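Branched-chain alpha-ketoacid decarboxylase (Lactococcus lactis, PDB 2VBF) probably decarboxylates branched-chain and aromatic alpha-keto acids to the corresponding aldehydes, using thiamine diphosphate and one magnesium ion in each subunit. Local coordinates at residues I259-L262 with S267-D270; D170-Q175 with V183-P188; A75-D80 with Q456-E461. All blocks are in the same frame, centred on the assembly; numbering follows the deposited sequence.

Interaction 1. Residues I259-L262 with S267-D270; sequences ITTL and SAVD
Thr261 and Ala268 bring the backbones closest, their CA atoms 7.1 Å apart, and no hydrogen bond passes directly between strand 259-261 and the non-regular run 267-270. Apolar contact closes the gap at one end, centred on Val269. Ile259 and Val269 meet tip to tip, with CD1 of Ile259 only 3.3 Å from CG1 of Val269, tighter than ordinary van der Waals contact. Ile259 makes this reach because CG1 lies anti to the backbone nitrogen (chi1 -177°) and the chain continues extended to CD1. The other valine branch turns to Thr261: CG2 of Val269 and CG2 of Thr261 are 4.0 Å apart, the two side chains passing alongside and running opposite ways.

The second branch of Thr261 does polar work. Its OG1 lies between backbone N and C (chi1 76°) and donates to Leu262 O at 2.9 Å, tilted 33° from that carbonyl's plane. A water donates to the same OG1 at 2.8 Å and accepts from Ser267 N, so one molecule spans the gap between strand and loop. With a valine here, the water would probably lose its acceptor on the strand and Ser267 N its link across the gap.

The loop joins neighbouring parallel strands of the central domain, 259-261 and 276-279, without an intervening helix. Ser267 OG is bound by Phe418 N. Val248 of helix 245-255 packs on both Ile259 and Val269, while Ala235 of strand 231-235 and Phe276 of strand 276-279 also meet Val269.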
ATOM      1  N   ILE A 259     -20.933  15.310 -29.617  1.00 13.54           N
ATOM      2  CA  ILE A 259     -20.565  14.724 -28.325  1.00 13.65           C
ATOM      3  C   ILE A 259     -19.127  15.046 -27.927  1.00 12.59           C
ATOM      4  O   ILE A 259     -18.212  15.085 -28.756  1.00 13.14           O
ATOM      5  CB  ILE A 259     -20.794  13.178 -28.291  1.00 14.32           C
ATOM      6  CG1 ILE A 259     -20.465  12.599 -26.896  1.00 16.96           C
ATOM      7  CG2 ILE A 259     -19.961  12.469 -29.365  1.00 12.49           C
ATOM      8  CD1 ILE A 259     -21.143  11.287 -26.589  1.00 15.19           C
ATOM      9  N   THR A 260     -18.970  15.288 -26.631  1.00 14.12           N
ATOM     10  CA  THR A 260     -17.680  15.489 -26.004  1.00 12.63           C
ATOM     11  C   THR A 260     -17.631  14.616 -24.745  1.00 13.23           C
ATOM     12  O   THR A 260     -18.658  14.109 -24.297  1.00 12.62           O
ATOM     13  CB  THR A 260     -17.461  16.995 -25.682  1.00 12.29           C
ATOM     14  OG1 THR A 260     -16.141  17.204 -25.172  1.00 14.59           O
ATOM     15  CG2 THR A 260     -18.511  17.540 -24.709  1.00 10.46           C
ATOM     16  N   THR A 261     -16.427  14.390 -24.230  1.00 12.90           N
ATOM     17  CA  THR A 261     -16.235  13.833 -22.896  1.00 12.46           C
ATOM     18  C   THR A 261     -15.243  14.711 -22.149  1.00 12.45           C
ATOM     19  O   THR A 261     -14.483  15.482 -22.750  1.00 13.08           O
ATOM     20  CB  THR A 261     -15.705  12.365 -22.909  1.00 12.63           C
ATOM     21  OG1 THR A 261     -14.307  12.348 -23.233  1.00 12.11           O
ATOM     22  CG2 THR A 261     -16.473  11.506 -23.915  1.00 12.52           C
ATOM     23  N   LEU A 262     -15.252  14.599 -20.830  1.00 13.07           N
ATOM     24  CA  LEU A 262     -14.157  15.141 -20.025  1.00 12.93           C
ATOM     25  C   LEU A 262     -12.988  14.166 -20.153  1.00 13.25           C
ATOM     26  O   LEU A 262     -13.123  13.078 -20.732  1.00 13.90           O
ATOM     27  CB  LEU A 262     -14.575  15.268 -18.554  1.00 15.35           C
ATOM     28  CG  LEU A 262     -15.875  16.007 -18.229  1.00 14.07           C
ATOM     29  CD1 LEU A 262     -16.026  16.108 -16.717  1.00 15.75           C
ATOM     30  CD2 LEU A 262     -15.916  17.377 -18.870  1.00 15.44           C
ATOM     31  N   SER A 267     -13.059   8.046 -23.516  1.00 11.84           N
ATOM     32  CA  SER A 267     -13.446   6.805 -24.209  1.00 13.31           C
ATOM     33  C   SER A 267     -14.796   6.242 -23.737  1.00 13.24           C
ATOM     34  O   SER A 267     -15.147   5.111 -24.082  1.00 13.92           O
ATOM     35  CB  SER A 267     -12.336   5.724 -24.218  1.00 13.83           C
ATOM     36  OG  SER A 267     -12.251   4.971 -23.015  1.00 13.30           O
ATOM     37  N   ALA A 268     -15.563   7.053 -22.998  1.00 12.86           N
ATOM     38  CA  ALA A 268     -16.974   6.750 -22.704  1.00 14.38           C
ATOM     39  C   ALA A 268     -17.788   6.605 -24.000  1.00 13.86           C
ATOM     40  O   ALA A 268     -18.861   6.025 -24.000  1.00 15.57           O
ATOM     41  CB  ALA A 268     -17.585   7.827 -21.830  1.00 13.98           C
ATOM     42  N   VAL A 269     -17.282   7.200 -25.071  1.00 13.88           N
ATOM     43  CA  VAL A 269     -17.772   6.979 -26.430  1.00 16.45           C
ATOM     44  C   VAL A 269     -16.576   6.762 -27.345  1.00 17.03           C
ATOM     45  O   VAL A 269     -15.457   7.123 -26.995  1.00 17.59           O
ATOM     46  CB  VAL A 269     -18.604   8.165 -26.941  1.00 16.96           C
ATOM     47  CG1 VAL A 269     -19.811   8.373 -26.028  1.00 22.02           C
ATOM     48  CG2 VAL A 269     -17.741   9.425 -27.092  1.00 18.51           C
ATOM     49  N   ASP A 270     -16.822   6.197 -28.518  1.00 17.10           N
ATOM     50  CA  ASP A 270     -15.783   5.998 -29.527  1.00 18.01           C
ATOM     51  C   ASP A 270     -15.417   7.349 -30.131  1.00 18.01           C
ATOM     52  O   ASP A 270     -16.276   8.038 -30.684  1.00 19.02           O
ATOM     53  CB  ASP A 270     -16.292   5.058 -30.626  1.00 18.66           C
ATOM     54  CG  ASP A 270     -15.175   4.533 -31.509  1.00 17.73           C
ATOM     55  OD1 ASP A 270     -14.413   5.344 -32.068  1.00 20.03           O
ATOM     56  OD2 ASP A 270     -15.063   3.292 -31.626  1.00 22.88           O
TER
HETATM   57  O   HOH W   1     -13.563  10.292 -25.039  1.00 13.62           O

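Interaction 2. Residues D170-Q175 with V183-P188; sequences DRVLSQ and VYINLP
Val172 and Val183 face each other where helix 165-179 lies against strand 183-188; their CA atoms are 6.4 Å apart. Over these short segments the axes approach to 8.5 Å and run nearly antiparallel, at 162°. The fit is one of small branched bumps. Val183 rises under the helix backbone, its CG1 3.5 Å from Val172 O, with CB and CG2 somewhat farther from the same oxygen.

Two residues along the strand, at Ile185, Val172 supplies the bump. Its CG2 stands between backbone N and C (chi1 -53°) and rests on the outer half of Ile185, equally 3.7 Å from CG1 and CD1, as the two side chains cross obliquely. Leu173 closes the row. Its side chain leaves the helix to one side, but the extended chain brings CD2 over the dip between Val183 and Ile185, where this methyl lies 4.3 Å from Val183 CG2 and 4.4 Å from Ile185 CD1. No hydrogen bond crosses; the contact between these two segments rests on shape.

This is the helix-to-strand half of the beta-alpha-beta unit formed by strand 156-159, helix 165-179 and strand 183-188. Strand 183-188 lies between 116-122 and 156-159 in a parallel sheet; Val117 backs Leu173 and Ile185, Thr158 touches Val172, and Leu31 of helix 27-37 meets Ile185.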
ATOM      1  N   ASP A 170     -25.059 -12.888  -2.289  1.00 14.90           N
ATOM      2  CA  ASP A 170     -25.992 -12.390  -3.270  1.00 16.26           C
ATOM      3  C   ASP A 170     -26.353 -10.927  -3.013  1.00 14.33           C
ATOM      4  O   ASP A 170     -26.443 -10.153  -3.952  1.00 15.30           O
ATOM      5  CB  ASP A 170     -27.227 -13.283  -3.299  1.00 17.08           C
ATOM      6  CG  ASP A 170     -26.952 -14.623  -3.959  1.00 19.97           C
ATOM      7  OD1 ASP A 170     -25.808 -14.852  -4.407  1.00 19.36           O
ATOM      8  OD2 ASP A 170     -27.881 -15.453  -4.048  1.00 21.32           O
ATOM      9  N   ARG A 171     -26.482 -10.561  -1.744  1.00 15.15           N
ATOM     10  CA  ARG A 171     -26.804  -9.193  -1.365  1.00 16.01           C
ATOM     11  C   ARG A 171     -25.707  -8.250  -1.833  1.00 15.62           C
ATOM     12  O   ARG A 171     -25.984  -7.246  -2.476  1.00 16.04           O
ATOM     13  CB  ARG A 171     -26.968  -9.051   0.142  1.00 15.17           C
ATOM     14  CG  ARG A 171     -27.276  -7.601   0.586  1.00 15.07           C
ATOM     15  CD  ARG A 171     -27.444  -7.468   2.078  1.00 16.11           C
ATOM     16  NE  ARG A 171     -26.228  -7.716   2.857  1.00 16.68           N
ATOM     17  CZ  ARG A 171     -25.237  -6.844   3.003  1.00 16.24           C
ATOM     18  NH1 ARG A 171     -25.268  -5.668   2.386  1.00 15.57           N
ATOM     19  NH2 ARG A 171     -24.204  -7.160   3.761  1.00 17.42           N
ATOM     20  N   VAL A 172     -24.461  -8.575  -1.510  1.00 15.26           N
ATOM     21  CA  VAL A 172     -23.372  -7.644  -1.827  1.00 14.85           C
ATOM     22  C   VAL A 172     -23.093  -7.602  -3.337  1.00 14.03           C
ATOM     23  O   VAL A 172     -22.860  -6.527  -3.877  1.00 15.49           O
ATOM     24  CB  VAL A 172     -22.088  -7.929  -0.992  1.00 14.82           C
ATOM     25  CG1 VAL A 172     -22.413  -7.986   0.511  1.00 13.78           C
ATOM     26  CG2 VAL A 172     -21.400  -9.214  -1.452  1.00 18.33           C
ATOM     27  N   LEU A 173     -23.156  -8.742  -4.027  1.00 14.51           N
ATOM     28  CA  LEU A 173     -22.928  -8.762  -5.466  1.00 14.91           C
ATOM     29  C   LEU A 173     -24.087  -8.135  -6.236  1.00 14.66           C
ATOM     30  O   LEU A 173     -23.890  -7.569  -7.306  1.00 14.94           O
ATOM     31  CB  LEU A 173     -22.639 -10.182  -5.966  1.00 14.34           C
ATOM     32  CG  LEU A 173     -21.382 -10.842  -5.386  1.00 15.48           C
ATOM     33  CD1 LEU A 173     -21.191 -12.237  -5.945  1.00 14.63           C
ATOM     34  CD2 LEU A 173     -20.134 -10.006  -5.654  1.00 13.94           C
ATOM     35  N   SER A 174     -25.301  -8.247  -5.694  1.00 16.59           N
ATOM     36  CA  SER A 174     -26.443  -7.530  -6.262  1.00 17.13           C
ATOM     37  C   SER A 174     -26.213  -6.021  -6.148  1.00 16.18           C
ATOM     38  O   SER A 174     -26.513  -5.280  -7.090  1.00 17.02           O
ATOM     39  CB  SER A 174     -27.746  -7.945  -5.571  1.00 18.75           C
ATOM     40  OG  SER A 174     -28.094  -9.271  -5.938  1.00 20.44           O
ATOM     41  N   GLN A 175     -25.650  -5.575  -5.023  1.00 17.20           N
ATOM     42  CA  GLN A 175     -25.267  -4.164  -4.859  1.00 17.15           C
ATOM     43  C   GLN A 175     -24.157  -3.774  -5.840  1.00 16.59           C
ATOM     44  O   GLN A 175     -24.173  -2.676  -6.389  1.00 16.54           O
ATOM     45  CB  GLN A 175     -24.861  -3.847  -3.423  1.00 20.31           C
ATOM     46  CG  GLN A 175     -24.903  -2.363  -3.067  1.00 22.56           C
ATOM     47  CD  GLN A 175     -26.312  -1.764  -3.029  1.00 28.03           C
ATOM     48  OE1 GLN A 175     -27.334  -2.463  -3.228  1.00 35.42           O
ATOM     49  NE2 GLN A 175     -26.383  -0.479  -2.739  1.00 28.32           N
ATOM     50  N   VAL A 183     -17.386  -3.732  -3.633  1.00 10.80           N
ATOM     51  CA  VAL A 183     -17.950  -4.381  -2.469  1.00 10.03           C
ATOM     52  C   VAL A 183     -16.900  -5.283  -1.845  1.00 11.31           C
ATOM     53  O   VAL A 183     -15.843  -5.542  -2.436  1.00 11.30           O
ATOM     54  CB  VAL A 183     -19.217  -5.170  -2.810  1.00 10.56           C
ATOM     55  CG1 VAL A 183     -20.264  -4.216  -3.397  1.00 12.68           C
ATOM     56  CG2 VAL A 183     -18.899  -6.321  -3.774  1.00 11.36           C
ATOM     57  N   TYR A 184     -17.219  -5.767  -0.654  1.00 10.41           N
ATOM     58  CA  TYR A 184     -16.245  -6.373   0.259  1.00 10.86           C
ATOM     59  C   TYR A 184     -16.869  -7.593   0.940  1.00 12.44           C
ATOM     60  O   TYR A 184     -17.958  -7.505   1.504  1.00 11.99           O
ATOM     61  CB  TYR A 184     -15.849  -5.299   1.262  1.00 11.33           C
ATOM     62  CG  TYR A 184     -14.965  -5.679   2.440  1.00 12.25           C
ATOM     63  CD1 TYR A 184     -13.641  -5.239   2.500  1.00 13.01           C
ATOM     64  CD2 TYR A 184     -15.468  -6.361   3.545  1.00 13.99           C
ATOM     65  CE1 TYR A 184     -12.840  -5.513   3.609  1.00 12.38           C
ATOM     66  CE2 TYR A 184     -14.676  -6.628   4.657  1.00 13.39           C
ATOM     67  CZ  TYR A 184     -13.359  -6.216   4.676  1.00 13.00           C
ATOM     68  OH  TYR A 184     -12.565  -6.464   5.777  1.00 14.55           O
ATOM     69  N   ILE A 185     -16.154  -8.716   0.883  1.00 10.89           N
ATOM     70  CA  ILE A 185     -16.603  -9.994   1.430  1.00 11.24           C
ATOM     71  C   ILE A 185     -15.502 -10.542   2.312  1.00 11.45           C
ATOM     72  O   ILE A 185     -14.418 -10.839   1.823  1.00 13.51           O
ATOM     73  CB  ILE A 185     -16.933 -11.010   0.306  1.00 11.36           C
ATOM     74  CG1 ILE A 185     -18.063 -10.473  -0.588  1.00 12.72           C
ATOM     75  CG2 ILE A 185     -17.273 -12.378   0.890  1.00 11.82           C
ATOM     76  CD1 ILE A 185     -18.322 -11.304  -1.845  1.00 12.75           C
ATOM     77  N   ASN A 186     -15.772 -10.620   3.615  1.00 11.82           N
ATOM     78  CA  ASN A 186     -14.856 -11.225   4.575  1.00 11.90           C
ATOM     79  C   ASN A 186     -15.276 -12.689   4.698  1.00 12.57           C
ATOM     80  O   ASN A 186     -16.414 -12.985   5.067  1.00 12.92           O
ATOM     81  CB  ASN A 186     -14.868 -10.446   5.904  1.00 13.24           C
ATOM     82  CG  ASN A 186     -14.083 -11.123   7.018  1.00 14.17           C
ATOM     83  OD1 ASN A 186     -13.315 -10.470   7.754  1.00 20.37           O
ATOM     84  ND2 ASN A 186     -14.299 -12.410   7.189  1.00 10.87           N
ATOM     85  N   LEU A 187     -14.345 -13.590   4.366  1.00 12.72           N
ATOM     86  CA  LEU A 187     -14.599 -15.027   4.274  1.00 12.16           C
ATOM     87  C   LEU A 187     -13.737 -15.818   5.269  1.00 13.28           C
ATOM     88  O   LEU A 187     -12.553 -16.077   5.006  1.00 13.85           O
ATOM     89  CB  LEU A 187     -14.275 -15.491   2.858  1.00 12.15           C
ATOM     90  CG  LEU A 187     -14.445 -16.972   2.490  1.00 13.88           C
ATOM     91  CD1 LEU A 187     -15.905 -17.347   2.555  1.00 14.96           C
ATOM     92  CD2 LEU A 187     -13.917 -17.223   1.099  1.00 14.41           C
ATOM     93  N   PRO A 188     -14.300 -16.183   6.426  1.00 14.28           N
ATOM     94  CA  PRO A 188     -13.531 -17.023   7.358  1.00 15.52           C
ATOM     95  C   PRO A 188     -13.150 -18.373   6.737  1.00 16.62           C
ATOM     96  O   PRO A 188     -13.897 -18.901   5.922  1.00 19.68           O
ATOM     97  CB  PRO A 188     -14.492 -17.194   8.538  1.00 13.64           C
ATOM     98  CG  PRO A 188     -15.404 -15.962   8.446  1.00 15.39           C
ATOM     99  CD  PRO A 188     -15.618 -15.811   6.975  1.00 14.53           C
TER

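Interaction 3. Residues A75-D80 with Q456-E461; sequences ASYMAD and QLTVQE
Tyr77 presents the rim of its ring to Thr458, whose CG2 lies in the ring plane at the edge, 3.7 Å from CE2 and 3.9 Å from CD2. The two side chains cross at about a right angle, so this is a methyl set against an aromatic edge and not over a face. Both groups turn the same way on their backbones: CG of Tyr77 and CG2 of Thr458 each lie anti to their own carbonyl carbon, which points the ring and the methyl into the space between the segments. The polar ends are held apart from this meeting. Thr458 OG1 is hydrogen-bonded to Gly428 O and Tyr77 OH to Ser426 OG, and together these bonds restrict how the two groups can turn.

Next to this pair, Met78 and Glu461 approach obliquely. The bend at chi3 (-65°) of Met78 brings CE to 4.2 Å from CG of Glu461, a loose contact with the aliphatic part of the glutamate. Its buried carboxylate is gripped by three donors, Asn74 ND2 at OE2 and Asn69 ND2 and Ala70 N at OE1.

The pairing joins the N-terminal and C-terminal thiamine diphosphate-binding domains of one chain. The side chain of Tyr77 is about 5 Å from a bound thiamine diphosphate, and Leu457 touches one, while Gln456 O and Gln460 NE2 hydrogen-bond reciprocally with Gln460 and Gln456 of the second subunit. Helix 430-440 covers the junction, with Phe431 and Pro432 against Thr458, Pro432 also against Tyr77, and Leu435 against Met78.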
ATOM      1  N   ALA A  75      -2.347  -5.557  -6.599  1.00 11.66           N
ATOM      2  CA  ALA A  75      -3.499  -6.426  -6.868  1.00 11.43           C
ATOM      3  C   ALA A  75      -4.778  -5.611  -6.999  1.00 11.64           C
ATOM      4  O   ALA A  75      -5.552  -5.809  -7.934  1.00 10.69           O
ATOM      5  CB  ALA A  75      -3.656  -7.515  -5.745  1.00 10.54           C
ATOM      6  N   SER A  76      -4.964  -4.659  -6.091  1.00 11.09           N
ATOM      7  CA  SER A  76      -6.152  -3.805  -6.092  1.00 10.42           C
ATOM      8  C   SER A  76      -6.204  -2.897  -7.336  1.00 10.12           C
ATOM      9  O   SER A  76      -7.241  -2.759  -7.982  1.00  9.74           O
ATOM     10  CB  SER A  76      -6.224  -3.003  -4.785  1.00 10.73           C
ATOM     11  OG  SER A  76      -5.282  -1.947  -4.728  1.00 10.29           O
ATOM     12  N   TYR A  77      -5.058  -2.333  -7.698  1.00  7.71           N
ATOM     13  CA  TYR A  77      -4.932  -1.547  -8.914  1.00  9.49           C
ATOM     14  C   TYR A  77      -5.231  -2.397 -10.155  1.00  9.19           C
ATOM     15  O   TYR A  77      -5.888  -1.949 -11.103  1.00 11.15           O
ATOM     16  CB  TYR A  77      -3.516  -0.988  -9.026  1.00 10.01           C
ATOM     17  CG  TYR A  77      -3.111   0.123  -8.063  1.00  8.40           C
ATOM     18  CD1 TYR A  77      -4.045   0.977  -7.468  1.00  9.76           C
ATOM     19  CD2 TYR A  77      -1.751   0.366  -7.820  1.00 10.08           C
ATOM     20  CE1 TYR A  77      -3.627   2.040  -6.639  1.00 11.49           C
ATOM     21  CE2 TYR A  77      -1.336   1.400  -6.998  1.00 10.51           C
ATOM     22  CZ  TYR A  77      -2.274   2.230  -6.415  1.00 10.74           C
ATOM     23  OH  TYR A  77      -1.835   3.255  -5.612  1.00  9.24           O
ATOM     24  N   MET A  78      -4.687  -3.606 -10.153  1.00  9.53           N
ATOM     25  CA  MET A  78      -4.855  -4.521 -11.282  1.00  9.08           C
ATOM     26  C   MET A  78      -6.310  -4.909 -11.475  1.00 10.24           C
ATOM     27  O   MET A  78      -6.797  -4.907 -12.604  1.00  9.86           O
ATOM     28  CB  MET A  78      -4.002  -5.768 -11.099  1.00 10.03           C
ATOM     29  CG  MET A  78      -3.885  -6.622 -12.365  1.00 10.00           C
ATOM     30  SD  MET A  78      -2.519  -7.824 -12.356  1.00 12.23           S
ATOM     31  CE  MET A  78      -1.114  -6.722 -12.308  1.00 10.99           C
ATOM     32  N   ALA A  79      -6.978  -5.231 -10.369  1.00  9.99           N
ATOM     33  CA  ALA A  79      -8.414  -5.542 -10.380  1.00 10.61           C
ATOM     34  C   ALA A  79      -9.252  -4.366 -10.913  1.00 10.40           C
ATOM     35  O   ALA A  79     -10.191  -4.553 -11.694  1.00  9.56           O
ATOM     36  CB  ALA A  79      -8.873  -5.963  -8.992  1.00 10.02           C
ATOM     37  N   ASP A  80      -8.886  -3.146 -10.525  1.00 10.14           N
ATOM     38  CA  ASP A  80      -9.538  -1.943 -11.026  1.00 10.21           C
ATOM     39  C   ASP A  80      -9.405  -1.835 -12.566  1.00 10.69           C
ATOM     40  O   ASP A  80     -10.405  -1.707 -13.263  1.00 11.58           O
ATOM     41  CB  ASP A  80      -8.970  -0.720 -10.280  1.00  9.86           C
ATOM     42  CG  ASP A  80      -9.607   0.589 -10.674  1.00 10.41           C
ATOM     43  OD1 ASP A  80      -9.610   0.939 -11.869  1.00  9.64           O
ATOM     44  OD2 ASP A  80     -10.027   1.316  -9.746  1.00 13.48           O
ATOM     45  N   GLN A 456       8.115   3.713 -10.040  1.00 10.70           N
ATOM     46  CA  GLN A 456       8.826   3.281  -8.854  1.00 10.37           C
ATOM     47  C   GLN A 456       7.880   2.794  -7.731  1.00 10.39           C
ATOM     48  O   GLN A 456       8.281   2.007  -6.881  1.00 10.73           O
ATOM     49  CB  GLN A 456       9.742   4.392  -8.352  1.00 11.45           C
ATOM     50  CG  GLN A 456      10.896   4.715  -9.316  1.00 11.05           C
ATOM     51  CD  GLN A 456      12.085   5.388  -8.650  1.00 12.09           C
ATOM     52  OE1 GLN A 456      12.160   5.467  -7.431  1.00 13.12           O
ATOM     53  NE2 GLN A 456      13.043   5.859  -9.465  1.00 11.86           N
ATOM     54  N   LEU A 457       6.624   3.227  -7.748  1.00  8.47           N
ATOM     55  CA  LEU A 457       5.666   2.785  -6.723  1.00 10.00           C
ATOM     56  C   LEU A 457       5.159   1.350  -6.915  1.00  9.18           C
ATOM     57  O   LEU A 457       4.765   0.698  -5.940  1.00 12.13           O
ATOM     58  CB  LEU A 457       4.447   3.700  -6.624  1.00  9.72           C
ATOM     59  CG  LEU A 457       4.679   5.086  -6.005  1.00  9.87           C
ATOM     60  CD1 LEU A 457       5.039   6.084  -7.097  1.00 10.53           C
ATOM     61  CD2 LEU A 457       3.467   5.577  -5.199  1.00  9.90           C
ATOM     62  N   THR A 458       5.144   0.863  -8.161  1.00 10.17           N
ATOM     63  CA  THR A 458       4.442  -0.396  -8.501  1.00 10.84           C
ATOM     64  C   THR A 458       5.222  -1.336  -9.447  1.00 11.13           C
ATOM     65  O   THR A 458       4.661  -2.314  -9.962  1.00 10.98           O
ATOM     66  CB  THR A 458       3.049  -0.105  -9.145  1.00  9.91           C
ATOM     67  OG1 THR A 458       3.224   0.685 -10.325  1.00 10.71           O
ATOM     68  CG2 THR A 458       2.095   0.615  -8.163  1.00  9.89           C
ATOM     69  N   VAL A 459       6.526  -1.088  -9.590  1.00 12.77           N
ATOM     70  CA  VAL A 459       7.399  -1.814 -10.511  1.00 11.86           C
ATOM     71  C   VAL A 459       7.377  -3.342 -10.373  1.00 13.20           C
ATOM     72  O   VAL A 459       7.582  -4.048 -11.357  1.00 12.88           O
ATOM     73  CB  VAL A 459       8.873  -1.306 -10.371  1.00 10.65           C
ATOM     74  CG1 VAL A 459       9.451  -1.744  -9.040  1.00 10.64           C
ATOM     75  CG2 VAL A 459       9.735  -1.811 -11.538  1.00 12.93           C
ATOM     76  N   GLN A 460       7.096  -3.864  -9.177  1.00  9.88           N
ATOM     77  CA  GLN A 460       7.235  -5.306  -8.934  1.00 11.76           C
ATOM     78  C   GLN A 460       6.270  -6.178  -9.730  1.00 12.37           C
ATOM     79  O   GLN A 460       6.509  -7.394  -9.842  1.00 13.50           O
ATOM     80  CB  GLN A 460       7.202  -5.669  -7.444  1.00 12.56           C
ATOM     81  CG  GLN A 460       6.037  -5.097  -6.656  1.00 10.71           C
ATOM     82  CD  GLN A 460       6.372  -3.749  -6.062  1.00 11.41           C
ATOM     83  OE1 GLN A 460       6.053  -2.698  -6.633  1.00 13.06           O
ATOM     84  NE2 GLN A 460       7.066  -3.770  -4.942  1.00 10.53           N
ATOM     85  N   GLU A 461       5.213  -5.602 -10.317  1.00 12.72           N
ATOM     86  CA  GLU A 461       4.312  -6.418 -11.163  1.00 12.90           C
ATOM     87  C   GLU A 461       4.913  -6.745 -12.541  1.00 11.96           C
ATOM     88  O   GLU A 461       4.302  -7.451 -13.344  1.00 13.88           O
ATOM     89  CB  GLU A 461       2.931  -5.791 -11.321  1.00 12.99           C
ATOM     90  CG  GLU A 461       2.163  -5.590  -9.997  1.00 14.57           C
ATOM     91  CD  GLU A 461       2.256  -6.750  -9.027  1.00 15.05           C
ATOM     92  OE1 GLU A 461       1.954  -7.887  -9.438  1.00 15.68           O
ATOM     93  OE2 GLU A 461       2.631  -6.530  -7.845  1.00 12.49           O
TER

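Overall arrangement
All three contacts are buried, and no two share an element or touch, their centres lying 23 to 32 Å apart. Interactions 1 and 2 are local, each tying a strand to a chain segment close to it in sequence within one domain, away from the annotated sites. In interaction 2 only aliphatic side chains meet, each other or the helix backbone, with no hydrogen bond across, whereas interaction 1 adds a water bridge between a strand hydroxyl and a loop N-H. Interaction 3 is long-range and encloses both others along the chain: it joins two domains near bound thiamine diphosphate and the subunit interface, where sparse carbon contacts are flanked by hydrogen-bonded polar ends.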